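Local coordinates for protein glutamine amido transferase (Methylobacillus flagellatus, PDB 3M3P) that is of unassigned detailed function but belongs to the glutamine amidotransferase family, with helices packed around a large mixed beta sheet, at residues H182-R185 and E186-I190; L71-L74 and I75-A78; Y233-W236 and I237-L240; R221-T224 and L225-A229. All blocks are in the same frame, centred on the assembly; numbering follows the deposited sequence. Where two conformers were deposited one is given.

In the fold
Along the chain the order is contact 2, contact 1, contact 4, contact 3. Contact 2 lies on helix 68-81, inside the beta-alpha-beta unit that joins strands 51-54 and 85-88 of the mixed sheet; contact 1 lies on helix 181-190. Contacts 4 and 3 share helix 218-237, which carries both with their centres about 18 Å apart. Contact 1 touches contact 4 through Val184 and Ile222, whereas contacts 1 and 2 sit on opposite sides of the chain's centre, about 31 Å between centres. Helix 218-237 thus runs from a touch with helix 181-190 to the vicinity of contact 2, where the nearest atoms of contacts 2 and 3 stay about 9 Å apart, without touching.

Contact 1 of 4, residues H182-R185 and E186-I190; sequences HMVR and EWCSI
Met183, present as selenomethionine, and Trp187 lie side by side one turn apart on helix 181-190, and Met183 CE comes 4.0 Å from Trp187 CZ2. The Met183 chain starts with CG beside its backbone N (chi1 -67°), runs extended, then bends at its last torsion (chi3 66°), which carries the terminal methyl to the benzo part of the indole. On this packed side Met183 O lies over one face of the Trp187 ring, 3.3 Å from CD1, and also accepts the hydrogen bond from Trp187 N at 2.9 Å. The large flat ring suits the place because its one polar atom is provided for: NE1 donates to Ser14 O. His176 meets the indole edge-to-face, and Phe137 and Trp139 of strand 134-140 pack against it. Val184 and Cys188, compact and apolar, turn to the interior as well; their own touch is slack, Val184 CG1 to Cys188 SG 4.4 Å, and both also pack on Ile214 of helix 211-215.

The other side is looser and polar. Exposed His182 and Glu186 run alongside each other, their ring and carboxylate planes 74° apart. Glu186 OE2 stands at the imidazole edge, 3.4 Å from His182 CD2, but Glu186 has a second conformer, and this approach is therefore doubtful. Elsewhere on the polar surface a water donates to Arg185 O at 2.8 Å and is hydrogen-bonded to Ser189 OG at 3.2 Å. Buried apolar residues on one flank and charged or hydroxyl groups on the other, repeating at intervals of four, mark an amphipathic alpha helix laid against the body of an alpha/beta fold.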
loop_
_atom_site.group_PDB
_atom_site.type_symbol
_atom_site.label_atom_id
_atom_site.label_comp_id
_atom_site.label_asym_id
_atom_site.label_seq_id
_atom_site.Cartn_x
_atom_site.Cartn_y
_atom_site.Cartn_z
ATOM N N HIS A 182 -3.410 -4.102 -16.490
ATOM C CA HIS A 182 -4.828 -3.891 -16.795
ATOM C C HIS A 182 -5.520 -2.961 -15.794
ATOM O O HIS A 182 -6.494 -2.258 -16.112
ATOM C CB HIS A 182 -5.552 -5.219 -16.956
ATOM C CG HIS A 182 -5.689 -6.005 -15.698
ATOM N ND1 HIS A 182 -4.650 -6.691 -15.123
ATOM C CD2 HIS A 182 -6.761 -6.162 -14.859
ATOM C CE1 HIS A 182 -5.080 -7.266 -14.009
ATOM N NE2 HIS A 182 -6.357 -6.977 -13.830
HETATM N N MSE A 183 -5.005 -2.918 -14.567
HETATM C CA MSE A 183 -5.507 -2.019 -13.559
HETATM C C MSE A 183 -5.124 -0.570 -13.866
HETATM O O MSE A 183 -5.942 0.310 -13.692
HETATM C CB MSE A 183 -4.920 -2.415 -12.215
HETATM C CG MSE A 183 -5.397 -3.789 -11.696
HETATM SE SE MSE A 183 -4.426 -4.445 -10.179
HETATM C CE MSE A 183 -5.000 -3.082 -8.919
ATOM N N VAL A 184 -3.886 -0.334 -14.296
ATOM C CA VAL A 184 -3.487 1.022 -14.760
ATOM C C VAL A 184 -4.431 1.477 -15.863
ATOM O O VAL A 184 -4.961 2.571 -15.809
ATOM C CB VAL A 184 -1.994 1.049 -15.236
ATOM C CG1 VAL A 184 -1.628 2.429 -15.796
ATOM C CG2 VAL A 184 -1.049 0.665 -14.088
ATOM N N ARG A 185 -4.670 0.615 -16.847
ATOM C CA ARG A 185 -5.591 0.959 -17.918
ATOM C C ARG A 185 -6.981 1.267 -17.380
ATOM O O ARG A 185 -7.610 2.213 -17.813
ATOM C CB ARG A 185 -5.638 -0.173 -18.963
ATOM C CG ARG A 185 -4.349 -0.385 -19.670
ATOM C CD ARG A 185 -4.491 -1.364 -20.787
ATOM N NE ARG A 185 -3.192 -1.655 -21.434
ATOM C CZ ARG A 185 -2.554 -0.862 -22.283
ATOM N NH1 ARG A 185 -3.044 0.307 -22.657
ATOM N NH2 ARG A 185 -1.365 -1.271 -22.750
ATOM N N GLU A 186 -7.493 0.427 -16.497
ATOM C CA GLU A 186 -8.839 0.596 -15.902
ATOM C C GLU A 186 -8.957 1.936 -15.191
ATOM O O GLU A 186 -9.929 2.683 -15.355
ATOM C CB GLU A 186 -9.125 -0.591 -14.934
ATOM C CG GLU A 186 -9.548 -1.899 -15.657
ATOM C CD GLU A 186 -9.310 -3.248 -14.974
ATOM O OE1 GLU A 186 -9.101 -3.318 -13.684
ATOM O OE2 GLU A 186 -9.319 -4.207 -15.861
ATOM N N TRP A 187 -7.976 2.238 -14.357
ATOM C CA TRP A 187 -8.034 3.469 -13.535
ATOM C C TRP A 187 -8.006 4.660 -14.448
ATOM O O TRP A 187 -8.742 5.623 -14.209
ATOM C CB TRP A 187 -6.906 3.504 -12.524
ATOM C CG TRP A 187 -7.007 2.461 -11.470
ATOM C CD1 TRP A 187 -7.959 1.446 -11.329
ATOM C CD2 TRP A 187 -6.117 2.321 -10.369
ATOM N NE1 TRP A 187 -7.684 0.696 -10.192
ATOM C CE2 TRP A 187 -6.538 1.200 -9.608
ATOM C CE3 TRP A 187 -4.984 3.044 -9.950
ATOM C CZ2 TRP A 187 -5.869 0.795 -8.467
ATOM C CZ3 TRP A 187 -4.314 2.612 -8.759
ATOM C CH2 TRP A 187 -4.746 1.491 -8.072
ATOM N N CYS A 188 -7.148 4.661 -15.463
ATOM C CA CYS A 188 -7.116 5.751 -16.419
ATOM C C CYS A 188 -8.450 5.944 -17.131
ATOM O O CYS A 188 -8.860 7.089 -17.427
ATOM C CB CYS A 188 -6.015 5.575 -17.445
ATOM S SG CYS A 188 -4.308 5.787 -16.727
ATOM N N SER A 189 -9.137 4.845 -17.417
ATOM C CA SER A 189 -10.472 4.922 -18.043
ATOM C C SER A 189 -11.581 5.352 -17.079
ATOM O O SER A 189 -12.574 5.981 -17.535
ATOM C CB SER A 189 -10.794 3.562 -18.623
ATOM O OG SER A 189 -9.947 3.423 -19.743
ATOM N N ILE A 190 -11.483 5.018 -15.789
ATOM C CA ILE A 190 -12.493 5.439 -14.821
ATOM C C ILE A 190 -12.383 6.970 -14.592
ATOM O O ILE A 190 -13.409 7.666 -14.481
ATOM C CB ILE A 190 -12.372 4.679 -13.516
ATOM C CG1 ILE A 190 -12.785 3.194 -13.731
ATOM C CG2 ILE A 190 -13.270 5.296 -12.369
ATOM C CD1 ILE A 190 -12.311 2.240 -12.555
HETATM O O HOH W 1 -6.869 3.087 -20.346
#

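Contact 2 of 4, residues L71-L74 and I75-A78; sequences LLAL and IRDA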
loop_
_atom_site.group_PDB
_atom_site.type_symbol
_atom_site.label_atom_id
_atom_site.label_comp_id
_atom_site.label_asym_id
_atom_site.label_seq_id
_atom_site.Cartn_x
_atom_site.Cartn_y
_atom_site.Cartn_z
ATOM N N LEU A 71 -11.313 0.738 12.570
ATOM C CA LEU A 71 -10.126 0.274 11.808
ATOM C C LEU A 71 -8.825 0.797 12.386
ATOM O O LEU A 71 -7.823 0.037 12.502
ATOM C CB LEU A 71 -10.211 0.652 10.318
ATOM C CG LEU A 71 -9.060 0.213 9.397
ATOM C CD1 LEU A 71 -8.921 -1.304 9.330
ATOM C CD2 LEU A 71 -9.297 0.771 7.955
ATOM N N LEU A 72 -8.783 2.059 12.786
ATOM C CA LEU A 72 -7.558 2.576 13.410
ATOM C C LEU A 72 -7.225 1.769 14.680
ATOM O O LEU A 72 -6.058 1.481 14.932
ATOM C CB LEU A 72 -7.656 4.083 13.709
ATOM C CG LEU A 72 -7.825 4.995 12.500
ATOM C CD1 LEU A 72 -7.996 6.472 12.933
ATOM C CD2 LEU A 72 -6.656 4.839 11.521
ATOM N N ALA A 73 -8.234 1.452 15.502
ATOM C CA ALA A 73 -8.007 0.634 16.695
ATOM C C ALA A 73 -7.491 -0.782 16.340
ATOM O O ALA A 73 -6.590 -1.344 16.985
ATOM C CB ALA A 73 -9.266 0.577 17.575
ATOM N N LEU A 74 -8.049 -1.377 15.295
ATOM C CA LEU A 74 -7.599 -2.679 14.827
ATOM C C LEU A 74 -6.140 -2.669 14.356
ATOM O O LEU A 74 -5.391 -3.591 14.639
ATOM C CB LEU A 74 -8.517 -3.167 13.706
ATOM C CG LEU A 74 -8.346 -4.611 13.272
ATOM C CD1 LEU A 74 -8.777 -5.568 14.466
ATOM C CD2 LEU A 74 -9.189 -4.835 12.024
ATOM N N ILE A 75 -5.743 -1.607 13.653
ATOM C CA ILE A 75 -4.337 -1.463 13.240
ATOM C C ILE A 75 -3.449 -1.380 14.467
ATOM O O ILE A 75 -2.414 -2.009 14.541
ATOM C CB ILE A 75 -4.162 -0.240 12.330
ATOM C CG1 ILE A 75 -4.902 -0.384 10.993
ATOM C CG2 ILE A 75 -2.650 -0.007 12.082
ATOM C CD1 ILE A 75 -5.164 0.964 10.341
ATOM N N ARG A 76 -3.830 -0.556 15.426
ATOM C CA ARG A 76 -3.090 -0.493 16.681
ATOM C C ARG A 76 -2.967 -1.838 17.331
ATOM O O ARG A 76 -1.881 -2.210 17.841
ATOM C CB ARG A 76 -3.652 0.542 17.651
ATOM C CG ARG A 76 -3.392 1.945 17.137
ATOM C CD ARG A 76 -3.647 3.002 18.204
ATOM N NE ARG A 76 -5.047 3.129 18.352
ATOM C CZ ARG A 76 -5.841 3.971 17.684
ATOM N NH1 ARG A 76 -5.358 4.809 16.827
ATOM N NH2 ARG A 76 -7.148 3.938 17.904
ATOM N N ASP A 77 -4.063 -2.601 17.342
ATOM C CA ASP A 77 -4.029 -3.931 17.942
ATOM C C ASP A 77 -3.049 -4.867 17.170
ATOM O O ASP A 77 -2.346 -5.665 17.781
ATOM C CB ASP A 77 -5.413 -4.565 17.960
ATOM C CG ASP A 77 -6.387 -3.976 18.930
ATOM O OD1 ASP A 77 -6.000 -3.138 19.791
ATOM O OD2 ASP A 77 -7.575 -4.431 18.825
ATOM N N ALA A 78 -3.041 -4.771 15.832
ATOM C CA ALA A 78 -2.123 -5.582 15.037
ATOM C C ALA A 78 -0.680 -5.264 15.471
ATOM O O ALA A 78 0.127 -6.170 15.701
ATOM C CB ALA A 78 -2.299 -5.287 13.561
#
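Four consecutive backbone hydrogen bonds, from Ile75 N to Leu71 O (2.9 Å) through Ala78 N to Leu74 O, set residues 71-78 in regular alpha-helical turns. They belong to helix 68-81, the connecting helix of a beta-alpha-beta unit between parallel strands 51-54 and 85-88.

Ile75 faces both the sheet and the neighbouring helix 90-98. Its CG1 lies beside the backbone N (chi1 -65°) and the chain then extends (chi2 159°), so that CD1 reaches back over the preceding turn. There CD1 meets Leu71 CG at 4.1 Å, the two side chains crossing obliquely, and Leu72 CD2 at 4.3 Å; it also rests 3.5 Å from Leu71 O. A branched aliphatic chain suits this spot, because Ile75 at the same time packs on Leu52 and Met54 of strand 51-54 and on Leu95 and Ala98 of helix 90-98. Leu71 packs on Leu94 of the same helix, while Leu74, Ala78 and Asp77 touch Ile46.

Away from the Ile75 face the helix becomes polar. Arg76, long enough to fold back along its own helix, bends at chi3 (-75°) and lies across Leu72 and Ala73. Its NH1 is 3.9 Å from Leu72 CB and hydrogen-bonds to Ala98 O, linking this helix to helix 90-98; its NH2 is 4.0 Å from Ala73 CB, the small methyl letting the flat group settle close to the backbone. The guanidinium turns one face to the chain, with Leu72 O beneath its centre, 3.7 Å from Arg76 CZ.

Contact 3 of 4, residues Y233-W236 and I237-L240; sequences YARW and IKGL
With CG of Trp236 anti to the backbone N (chi1 -175°) and CG1 of Ile237 held between its own N and carbonyl carbon (chi1 61°), the Ile237 CG2 branch is delivered to the indole, 3.7 Å from Trp236 CE3. Here helix 218-237 runs out into a type I beta turn from Ile237 to Leu240. The backbone hydrogen bonds change in step. Ile237 N still reaches four residues back to Tyr233 O, whereas Lys238 N bonds to Arg235 O (3.1 Å) and Gly239 N to Trp236 O (3.0 Å), three residues back; the Lys238 donor stands 58° out of its carbonyl plane, a sign of the tighter winding.

Arg235 and Lys238 cross at about a right angle, Arg235 NH1 being 4.2 Å from Lys238 CB. The guanidinium is held elsewhere, by salt bridges to Glu126 and Asp168, while the lysine chain extends along the exposed side. Tyr233 points inward, its OH hydrogen-bonded to His88 NE2. His88 lies at the end of strand 85-88, next to what is probably the nucleophile elbow of this family.

Trp236, a large apolar residue suited to its buried place, packs on Pro84, Ile86 and Trp127. The Leu240 and Trp236 side chains cross at about a right angle, Leu240 CD2 lying 3.9 Å from Trp236 CZ3.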
loop_
_atom_site.group_PDB
_atom_site.type_symbol
_atom_site.label_atom_id
_atom_site.label_comp_id
_atom_site.label_asym_id
_atom_site.label_seq_id
_atom_site.Cartn_x
_atom_site.Cartn_y
_atom_site.Cartn_z
ATOM N N TYR A 233 7.005 -8.182 -0.891
ATOM C CA TYR A 233 5.970 -9.089 -0.388
ATOM C C TYR A 233 6.599 -10.322 0.227
ATOM O O TYR A 233 6.167 -10.802 1.279
ATOM C CB TYR A 233 4.991 -9.450 -1.489
ATOM C CG TYR A 233 4.123 -8.321 -2.002
ATOM C CD1 TYR A 233 3.694 -7.289 -1.171
ATOM C CD2 TYR A 233 3.670 -8.338 -3.296
ATOM C CE1 TYR A 233 2.829 -6.307 -1.664
ATOM C CE2 TYR A 233 2.816 -7.342 -3.795
ATOM C CZ TYR A 233 2.380 -6.380 -2.953
ATOM O OH TYR A 233 1.504 -5.374 -3.399
ATOM N N ALA A 234 7.649 -10.841 -0.399
ATOM C CA ALA A 234 8.374 -11.979 0.161
ATOM C C ALA A 234 8.962 -11.666 1.518
ATOM O O ALA A 234 8.928 -12.505 2.425
ATOM C CB ALA A 234 9.460 -12.460 -0.839
ATOM N N ARG A 235 9.508 -10.480 1.703
ATOM C CA ARG A 235 10.008 -10.098 3.029
ATOM C C ARG A 235 8.852 -9.976 4.000
ATOM O O ARG A 235 8.920 -10.455 5.126
ATOM C CB ARG A 235 10.777 -8.800 2.951
ATOM C CG ARG A 235 11.322 -8.274 4.260
ATOM C CD ARG A 235 12.184 -9.289 5.022
ATOM N NE ARG A 235 12.572 -8.687 6.301
ATOM C CZ ARG A 235 11.786 -8.717 7.360
ATOM N NH1 ARG A 235 10.628 -9.361 7.290
ATOM N NH2 ARG A 235 12.140 -8.122 8.460
ATOM N N TRP A 236 7.781 -9.313 3.590
ATOM C CA TRP A 236 6.667 -9.067 4.487
ATOM C C TRP A 236 6.009 -10.339 5.029
ATOM O O TRP A 236 5.709 -10.439 6.217
ATOM C CB TRP A 236 5.621 -8.200 3.762
ATOM C CG TRP A 236 4.512 -7.830 4.696
ATOM C CD1 TRP A 236 4.574 -6.871 5.651
ATOM C CD2 TRP A 236 3.217 -8.393 4.776
ATOM N NE1 TRP A 236 3.386 -6.807 6.351
ATOM C CE2 TRP A 236 2.531 -7.733 5.819
ATOM C CE3 TRP A 236 2.576 -9.420 4.085
ATOM C CZ2 TRP A 236 1.229 -8.085 6.196
ATOM C CZ3 TRP A 236 1.269 -9.725 4.433
ATOM C CH2 TRP A 236 0.628 -9.081 5.465
ATOM N N ILE A 237 5.846 -11.362 4.196
ATOM C CA ILE A 237 5.198 -12.577 4.687
ATOM C C ILE A 237 6.044 -13.389 5.657
ATOM O O ILE A 237 5.516 -14.248 6.325
ATOM C CB ILE A 237 4.685 -13.497 3.554
ATOM C CG1 ILE A 237 5.792 -14.004 2.628
ATOM C CG2 ILE A 237 3.589 -12.758 2.712
ATOM C CD1 ILE A 237 5.361 -15.226 1.744
ATOM N N LYS A 238 7.343 -13.097 5.735
ATOM C CA LYS A 238 8.148 -13.758 6.788
ATOM C C LYS A 238 7.562 -13.428 8.160
ATOM O O LYS A 238 7.763 -14.176 9.111
ATOM C CB LYS A 238 9.606 -13.335 6.666
ATOM C CG LYS A 238 10.191 -13.817 5.370
ATOM C CD LYS A 238 11.676 -13.720 5.329
ATOM C CE LYS A 238 12.223 -14.498 4.143
ATOM N NZ LYS A 238 13.494 -13.838 3.684
ATOM N N GLY A 239 6.889 -12.305 8.317
ATOM C CA GLY A 239 6.326 -11.870 9.577
ATOM C C GLY A 239 4.935 -12.412 9.899
ATOM O O GLY A 239 4.413 -12.135 10.969
ATOM N N LEU A 240 4.304 -13.175 9.000
ATOM C CA LEU A 240 2.931 -13.665 9.261
ATOM C C LEU A 240 2.906 -14.426 10.583
ATOM O O LEU A 240 3.845 -15.212 10.877
ATOM C CB LEU A 240 2.437 -14.577 8.112
ATOM C CG LEU A 240 2.165 -13.866 6.773
ATOM C CD1 LEU A 240 1.759 -14.946 5.768
ATOM C CD2 LEU A 240 1.079 -12.783 6.920
#

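Contact 4 of 4, residues R221-T224 and L225-A229; sequences RIAT and LNRWA
Ile222 and Leu225 meet loosely on the buried side of helix 218-237, Ile222 CD1 to Leu225 CD2 being 4.5 Å. This is an amphipathic alpha helix, and both aliphatic chains suit its inner flank, where they pack on Met179. The backbone holds them one turn apart: Leu225 N bonds to Arg221 O at 3.0 Å and Asn226 N to Ile222 O at 2.8 Å. Arg227 N divides its donation, making a bond of 3.1 Å to Ala223 O and a weak one to Thr224 O.

Further out, polar ends are fixed by partners beyond these turns. Arg227 CG passes 3.3 Å from Ala223 O; beyond it the chain bends twice, and NE forms a salt bridge with Glu230. Arg221 makes a salt bridge with Glu135 of strand 134-140 and a cation-pi contact with Trp113, while Thr224 OG1 hydrogen-bonds back to Val220 O, the usual way for a helical threonine to satisfy its hydroxyl. Trp228 spans helix and sheet, touching Leu134 and Leu136. Its CG sits between the backbone N and carbonyl carbon (chi1 71°), which turns the CD1 edge of the indole back toward the preceding turn, Trp228 CD1 3.4 Å from Thr224 O.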
loop_
_atom_site.group_PDB
_atom_site.type_symbol
_atom_site.label_atom_id
_atom_site.label_comp_id
_atom_site.label_asym_id
_atom_site.label_seq_id
_atom_site.Cartn_x
_atom_site.Cartn_y
_atom_site.Cartn_z
ATOM N N ARG A 221 7.267 -1.834 -17.991
ATOM C CA ARG A 221 7.509 -1.145 -16.725
ATOM C C ARG A 221 6.717 -1.771 -15.573
ATOM O O ARG A 221 7.144 -1.761 -14.426
ATOM C CB ARG A 221 7.288 0.352 -16.899
ATOM C CG ARG A 221 5.956 0.834 -16.917
ATOM C CD ARG A 221 5.880 2.214 -17.687
ATOM N NE ARG A 221 6.746 3.267 -17.097
ATOM C CZ ARG A 221 6.893 4.507 -17.568
ATOM N NH1 ARG A 221 7.624 5.432 -16.967
ATOM N NH2 ARG A 221 6.224 4.861 -18.671
ATOM N N ILE A 222 5.565 -2.387 -15.904
ATOM C CA ILE A 222 4.860 -3.197 -14.910
ATOM C C ILE A 222 5.637 -4.405 -14.501
ATOM O O ILE A 222 5.629 -4.756 -13.332
ATOM C CB ILE A 222 3.418 -3.548 -15.363
ATOM C CG1 ILE A 222 2.503 -2.291 -15.272
ATOM C CG2 ILE A 222 2.846 -4.757 -14.605
ATOM C CD1 ILE A 222 2.076 -1.909 -13.867
ATOM N N ALA A 223 6.289 -5.088 -15.442
ATOM C CA ALA A 223 7.085 -6.233 -15.086
ATOM C C ALA A 223 8.227 -5.814 -14.147
ATOM O O ALA A 223 8.523 -6.533 -13.175
ATOM C CB ALA A 223 7.579 -6.949 -16.331
ATOM N N THR A 224 8.850 -4.681 -14.431
ATOM C CA THR A 224 9.896 -4.157 -13.571
ATOM C C THR A 224 9.384 -3.904 -12.146
ATOM O O THR A 224 9.965 -4.341 -11.134
ATOM C CB THR A 224 10.442 -2.893 -14.188
ATOM O OG1 THR A 224 11.055 -3.223 -15.472
ATOM C CG2 THR A 224 11.505 -2.264 -13.297
ATOM N N LEU A 225 8.238 -3.262 -12.041
ATOM C CA LEU A 225 7.620 -3.031 -10.757
ATOM C C LEU A 225 7.276 -4.336 -10.056
ATOM O O LEU A 225 7.549 -4.512 -8.869
ATOM C CB LEU A 225 6.352 -2.181 -10.929
ATOM C CG LEU A 225 5.499 -1.979 -9.689
ATOM C CD1 LEU A 225 6.306 -1.292 -8.560
ATOM C CD2 LEU A 225 4.260 -1.150 -10.041
ATOM N N ASN A 226 6.703 -5.272 -10.787
ATOM C CA ASN A 226 6.285 -6.580 -10.216
ATOM C C ASN A 226 7.462 -7.242 -9.535
ATOM O O ASN A 226 7.316 -7.828 -8.453
ATOM C CB ASN A 226 5.681 -7.535 -11.251
ATOM C CG ASN A 226 4.279 -7.138 -11.745
ATOM O OD1 ASN A 226 3.479 -6.333 -11.129
ATOM N ND2 ASN A 226 3.941 -7.725 -12.835
ATOM N N ARG A 227 8.621 -7.166 -10.131
ATOM C CA ARG A 227 9.798 -7.911 -9.573
ATOM C C ARG A 227 10.208 -7.378 -8.230
ATOM O O ARG A 227 10.463 -8.203 -7.335
ATOM C CB ARG A 227 10.931 -7.937 -10.561
ATOM C CG ARG A 227 10.592 -8.792 -11.831
ATOM C CD ARG A 227 10.077 -10.330 -11.566
ATOM N NE ARG A 227 8.623 -10.602 -11.342
ATOM C CZ ARG A 227 7.672 -10.585 -12.290
ATOM N NH1 ARG A 227 6.410 -10.915 -11.958
ATOM N NH2 ARG A 227 7.961 -10.237 -13.552
ATOM N N TRP A 228 10.331 -6.071 -8.022
ATOM C CA TRP A 228 10.718 -5.586 -6.697
ATOM C C TRP A 228 9.529 -5.562 -5.731
ATOM O O TRP A 228 9.737 -5.753 -4.545
ATOM C CB TRP A 228 11.519 -4.250 -6.747
ATOM C CG TRP A 228 10.768 -3.004 -7.124
ATOM C CD1 TRP A 228 10.615 -2.470 -8.359
ATOM C CD2 TRP A 228 10.076 -2.117 -6.230
ATOM N NE1 TRP A 228 9.898 -1.316 -8.302
ATOM C CE2 TRP A 228 9.537 -1.066 -7.010
ATOM C CE3 TRP A 228 9.855 -2.095 -4.841
ATOM C CZ2 TRP A 228 8.796 -0.023 -6.449
ATOM C CZ3 TRP A 228 9.105 -1.050 -4.288
ATOM C CH2 TRP A 228 8.578 -0.041 -5.089
ATOM N N ALA A 229 8.313 -5.433 -6.203
ATOM C CA ALA A 229 7.166 -5.636 -5.344
ATOM C C ALA A 229 7.185 -7.013 -4.764
ATOM O O ALA A 229 6.872 -7.189 -3.587
ATOM C CB ALA A 229 5.829 -5.381 -6.133
#